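Local structure of coat protein (Papaya mosaic virus, 4DOX) at residues A49-L63 with S82-V96. The protein forms the capsid of a flexible filamentous plant virus, its copies probably assembling around and protecting the viral RNA. Sequence-based numbering, arbitrary orientation.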
loop_
_atom_site.group_PDB
_atom_site.type_symbol
_atom_site.label_atom_id
_atom_site.label_comp_id
_atom_site.label_asym_id
_atom_site.label_seq_id
_atom_site.Cartn_x
_atom_site.Cartn_y
_atom_site.Cartn_z
ATOM N N ALA A 49 1.495 2.171 20.099
ATOM C CA ALA A 49 2.122 0.878 20.243
ATOM C C ALA A 49 3.604 1.014 20.454
ATOM O O ALA A 49 4.290 0.028 20.635
ATOM C CB ALA A 49 1.862 0.055 19.056
ATOM N N LYS A 50 4.126 2.284 20.630
ATOM C CA LYS A 50 5.540 2.570 20.768
ATOM C C LYS A 50 6.496 2.630 19.575
ATOM O O LYS A 50 7.657 2.431 19.711
ATOM C CB LYS A 50 6.102 1.780 21.924
ATOM C CG LYS A 50 5.868 2.380 23.264
ATOM C CD LYS A 50 4.499 2.152 23.782
ATOM C CE LYS A 50 4.395 2.406 25.220
ATOM N NZ LYS A 50 5.093 1.361 25.995
ATOM N N VAL A 51 5.933 2.786 18.422
ATOM C CA VAL A 51 6.755 3.090 17.257
ATOM C C VAL A 51 6.999 4.583 17.380
ATOM O O VAL A 51 6.036 5.308 17.625
ATOM C CB VAL A 51 5.997 2.842 15.926
ATOM C CG1 VAL A 51 6.830 3.264 14.720
ATOM C CG2 VAL A 51 5.649 1.428 15.795
ATOM N N PRO A 52 8.274 5.041 17.265
ATOM C CA PRO A 52 8.608 6.487 17.276
ATOM C C PRO A 52 7.870 7.215 16.169
ATOM O O PRO A 52 7.807 6.710 15.067
ATOM C CB PRO A 52 10.122 6.500 16.985
ATOM C CG PRO A 52 10.629 5.228 17.692
ATOM C CD PRO A 52 9.494 4.201 17.336
ATOM N N ALA A 53 7.298 8.375 16.456
ATOM C CA ALA A 53 6.599 9.152 15.432
ATOM C C ALA A 53 7.442 9.410 14.139
ATOM O O ALA A 53 6.948 9.253 12.997
ATOM C CB ALA A 53 6.078 10.457 16.030
ATOM N N ALA A 54 8.710 9.779 14.311
ATOM C CA ALA A 54 9.626 9.862 13.174
ATOM C C ALA A 54 9.682 8.571 12.281
ATOM O O ALA A 54 9.865 8.663 11.063
ATOM C CB ALA A 54 11.039 10.251 13.670
ATOM N N SER A 55 9.524 7.388 12.886
ATOM C CA SER A 55 9.772 6.131 12.208
ATOM C C SER A 55 8.553 5.459 11.595
ATOM O O SER A 55 8.688 4.412 10.938
ATOM C CB SER A 55 10.386 5.137 13.188
ATOM O OG SER A 55 11.665 5.544 13.607
ATOM N N VAL A 56 7.364 6.017 11.787
ATOM C CA VAL A 56 6.186 5.291 11.343
ATOM C C VAL A 56 6.181 4.914 9.853
ATOM O O VAL A 56 5.684 3.833 9.503
ATOM C CB VAL A 56 4.877 5.989 11.692
ATOM C CG1 VAL A 56 4.772 6.213 13.184
ATOM C CG2 VAL A 56 4.662 7.282 10.862
ATOM N N THR A 57 6.703 5.775 8.966
ATOM C CA THR A 57 6.718 5.438 7.519
ATOM C C THR A 57 7.707 4.315 7.207
ATOM O O THR A 57 7.315 3.260 6.648
ATOM C CB THR A 57 7.041 6.634 6.670
ATOM O OG1 THR A 57 6.194 7.725 7.068
ATOM C CG2 THR A 57 6.890 6.315 5.150
ATOM N N THR A 58 8.966 4.498 7.627
ATOM C CA THR A 58 9.962 3.465 7.422
ATOM C C THR A 58 9.532 2.119 8.048
ATOM O O THR A 58 9.865 1.031 7.539
ATOM C CB THR A 58 11.350 3.870 7.950
ATOM O OG1 THR A 58 11.329 3.988 9.373
ATOM C CG2 THR A 58 11.808 5.197 7.374
ATOM N N VAL A 59 8.812 2.182 9.156
ATOM C CA VAL A 59 8.486 0.967 9.874
ATOM C C VAL A 59 7.309 0.307 9.131
ATOM O O VAL A 59 7.317 -0.899 8.878
ATOM C CB VAL A 59 8.265 1.255 11.394
ATOM C CG1 VAL A 59 7.522 0.152 12.099
ATOM C CG2 VAL A 59 9.585 1.514 12.071
ATOM N N ALA A 60 6.336 1.102 8.707
ATOM C CA ALA A 60 5.286 0.581 7.848
ATOM C C ALA A 60 5.905 -0.134 6.678
ATOM O O ALA A 60 5.458 -1.223 6.313
ATOM C CB ALA A 60 4.399 1.683 7.348
ATOM N N LEU A 61 6.937 0.461 6.075
ATOM C CA LEU A 61 7.563 -0.168 4.876
ATOM C C LEU A 61 8.098 -1.576 5.111
ATOM O O LEU A 61 8.296 -2.338 4.165
ATOM C CB LEU A 61 8.703 0.669 4.322
ATOM C CG LEU A 61 8.497 1.567 3.108
ATOM C CD1 LEU A 61 7.307 1.203 2.315
ATOM C CD2 LEU A 61 8.376 2.952 3.615
ATOM N N GLU A 62 8.360 -1.896 6.373
ATOM C CA GLU A 62 8.818 -3.225 6.718
ATOM C C GLU A 62 7.724 -4.247 6.486
ATOM O O GLU A 62 7.998 -5.351 6.023
ATOM C CB GLU A 62 9.278 -3.272 8.157
ATOM C CG GLU A 62 10.538 -2.475 8.397
ATOM C CD GLU A 62 10.893 -2.428 9.859
ATOM O OE1 GLU A 62 10.746 -3.456 10.551
ATOM O OE2 GLU A 62 11.324 -1.349 10.311
ATOM N N LEU A 63 6.483 -3.860 6.782
ATOM C CA LEU A 63 5.341 -4.727 6.543
ATOM C C LEU A 63 5.092 -4.794 5.044
ATOM O O LEU A 63 4.838 -5.890 4.492
ATOM C CB LEU A 63 4.102 -4.237 7.290
ATOM C CG LEU A 63 2.746 -4.887 6.995
ATOM C CD1 LEU A 63 2.717 -6.334 7.380
ATOM C CD2 LEU A 63 1.730 -4.166 7.779
ATOM N N SER A 82 9.755 -6.905 13.583
ATOM C CA SER A 82 10.034 -5.646 12.918
ATOM C C SER A 82 11.284 -5.071 13.554
ATOM O O SER A 82 11.814 -5.675 14.480
ATOM C CB SER A 82 8.884 -4.662 13.086
ATOM O OG SER A 82 9.024 -3.972 14.302
ATOM N N SER A 83 11.726 -3.893 13.100
ATOM C CA SER A 83 12.862 -3.223 13.696
ATOM C C SER A 83 12.602 -2.663 15.102
ATOM O O SER A 83 13.556 -2.199 15.750
ATOM C CB SER A 83 13.421 -2.149 12.768
ATOM O OG SER A 83 12.546 -1.047 12.658
ATOM N N ILE A 84 11.356 -2.717 15.587
ATOM C CA ILE A 84 11.017 -2.246 16.959
ATOM C C ILE A 84 10.816 -3.466 17.876
ATOM O O ILE A 84 10.046 -4.384 17.541
ATOM C CB ILE A 84 9.734 -1.272 17.035
ATOM C CG1 ILE A 84 9.777 -0.103 16.040
ATOM C CG2 ILE A 84 9.498 -0.749 18.454
ATOM C CD1 ILE A 84 11.027 0.743 16.127
ATOM N N PRO A 85 11.516 -3.499 19.030
ATOM C CA PRO A 85 11.410 -4.748 19.799
ATOM C C PRO A 85 10.047 -4.842 20.425
ATOM O O PRO A 85 9.447 -3.815 20.827
ATOM C CB PRO A 85 12.486 -4.602 20.889
ATOM C CG PRO A 85 13.376 -3.420 20.447
ATOM C CD PRO A 85 12.410 -2.524 19.695
ATOM N N GLU A 86 9.537 -6.062 20.487
ATOM C CA GLU A 86 8.182 -6.284 21.014
ATOM C C GLU A 86 7.047 -5.679 20.159
ATOM O O GLU A 86 5.918 -5.505 20.651
ATOM C CB GLU A 86 8.059 -5.855 22.514
ATOM C CG GLU A 86 7.905 -7.052 23.552
ATOM C CD GLU A 86 6.822 -8.127 23.137
ATOM O OE1 GLU A 86 5.865 -7.781 22.352
ATOM O OE2 GLU A 86 6.953 -9.312 23.600
ATOM N N ILE A 87 7.353 -5.362 18.896
ATOM C CA ILE A 87 6.308 -5.217 17.864
ATOM C C ILE A 87 6.688 -6.078 16.672
ATOM O O ILE A 87 7.681 -5.806 16.033
ATOM C CB ILE A 87 6.111 -3.741 17.438
ATOM C CG1 ILE A 87 5.840 -2.889 18.671
ATOM C CG2 ILE A 87 4.893 -3.595 16.547
ATOM C CD1 ILE A 87 5.886 -1.424 18.410
ATOM N N SER A 88 5.926 -7.139 16.415
ATOM C CA SER A 88 6.174 -8.059 15.271
ATOM C C SER A 88 5.471 -7.515 14.035
ATOM O O SER A 88 4.641 -6.625 14.155
ATOM C CB SER A 88 5.628 -9.459 15.580
ATOM O OG SER A 88 4.221 -9.426 15.725
ATOM N N LEU A 89 5.793 -8.031 12.850
ATOM C CA LEU A 89 5.070 -7.626 11.645
ATOM C C LEU A 89 3.583 -7.979 11.788
ATOM O O LEU A 89 2.699 -7.178 11.420
ATOM C CB LEU A 89 5.665 -8.230 10.364
ATOM C CG LEU A 89 7.115 -7.828 10.029
ATOM C CD1 LEU A 89 7.591 -8.431 8.745
ATOM C CD2 LEU A 89 7.403 -6.326 9.989
ATOM N N ALA A 90 3.297 -9.152 12.353
ATOM C CA ALA A 90 1.901 -9.537 12.532
ATOM C C ALA A 90 1.161 -8.497 13.364
ATOM O O ALA A 90 0.000 -8.226 13.102
ATOM C CB ALA A 90 1.745 -10.936 13.145
ATOM N N GLN A 91 1.831 -7.923 14.365
ATOM C CA GLN A 91 1.194 -6.894 15.200
ATOM C C GLN A 91 0.855 -5.640 14.399
ATOM O O GLN A 91 -0.244 -5.096 14.531
ATOM C CB GLN A 91 2.020 -6.581 16.426
ATOM C CG GLN A 91 2.019 -7.739 17.414
ATOM C CD GLN A 91 2.841 -7.445 18.674
ATOM O OE1 GLN A 91 4.061 -7.724 18.742
ATOM N NE2 GLN A 91 2.185 -6.844 19.660
ATOM N N LEU A 92 1.787 -5.231 13.544
ATOM C CA LEU A 92 1.581 -4.074 12.677
ATOM C C LEU A 92 0.440 -4.332 11.728
ATOM O O LEU A 92 -0.381 -3.451 11.523
ATOM C CB LEU A 92 2.841 -3.721 11.879
ATOM C CG LEU A 92 4.069 -3.204 12.644
ATOM C CD1 LEU A 92 5.239 -2.884 11.652
ATOM C CD2 LEU A 92 3.701 -1.965 13.511
ATOM N N ALA A 93 0.368 -5.551 11.189
ATOM C CA ALA A 93 -0.709 -5.949 10.315
ATOM C C ALA A 93 -2.060 -5.839 11.035
ATOM O O ALA A 93 -3.088 -5.412 10.431
ATOM C CB ALA A 93 -0.496 -7.341 9.808
ATOM N N SER A 94 -2.091 -6.216 12.310
ATOM C CA SER A 94 -3.335 -6.116 13.045
ATOM C C SER A 94 -3.716 -4.639 13.240
ATOM O O SER A 94 -4.886 -4.260 13.121
ATOM C CB SER A 94 -3.213 -6.849 14.361
ATOM O OG SER A 94 -3.104 -8.228 14.117
ATOM N N ILE A 95 -2.710 -3.808 13.533
ATOM C CA ILE A 95 -2.897 -2.389 13.700
ATOM C C ILE A 95 -3.475 -1.843 12.395
ATOM O O ILE A 95 -4.465 -1.106 12.414
ATOM C CB ILE A 95 -1.582 -1.701 14.060
ATOM C CG1 ILE A 95 -1.257 -1.939 15.519
ATOM C CG2 ILE A 95 -1.694 -0.214 13.858
ATOM C CD1 ILE A 95 0.108 -1.432 15.918
ATOM N N VAL A 96 -2.876 -2.222 11.260
ATOM C CA VAL A 96 -3.460 -1.821 9.970
ATOM C C VAL A 96 -4.965 -2.179 9.898
ATOM O O VAL A 96 -5.811 -1.316 9.667
ATOM C CB VAL A 96 -2.704 -2.431 8.749
ATOM C CG1 VAL A 96 -3.457 -2.095 7.413
ATOM C CG2 VAL A 96 -1.196 -1.981 8.731
#
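Leu-63 lays its branched end over the flank of helix 89-96 as a knob into a hole bounded by Leu-89, Leu-92, Ala-93 and Val-96. This packing joins two helices of the all-helical coat-protein fold; the axes of the segments 56-63 and 89-96 approach to 9.8 Å at a signed crossing angle of -107°, so the contact stays compact instead of running along both helices. With CG anti to the backbone N (chi1 171°), Leu-63 sends CD2 to meet Val-96 CG2 tip to tip at 3.8 Å, while CD1 lies against the CB of Ala-93. One turn earlier, Val-59 crosses Leu-92 at about a right angle, its CG1 coming 3.8 Å from Leu-92 CD1; its other methyl, CG2, faces Ser-83 and Ile-84 in the loop before the second helix. Helix 36-48 borders this apolar layer through Met-46 and Leu-45, which touch Val-59 and Ile-95, and Phe-106 of helix 103-108 touches Val-96.

Helix 36-48 ends in a Schellman motif with Lys-50 at C-prime, and the loop that follows packs on the type II beta turn from Ile-84 to Ile-87. Here Val-51 CG2 meets Ile-87 CD1 at 3.9 Å, the two side chains crossing nearly perpendicularly, and Pro-52 CD and Ile-84 CD1 approach tip to tip.

The polar link is a two-pronged grip on Ser-83 by the Glu-62 carboxylate, both oxygens using syn lone pairs, which should limit rotation of the group. Ser-82 shapes the receiving loop as an ST turn, its OG accepting from Ile-84 N and donating to Ile-87 O. Ser-83 N reaches Glu-62 OE1 at 2.8 Å with an N-H...O angle of 151°, and Ser-83 OG donates to Glu-62 OE2 at 2.7 Å.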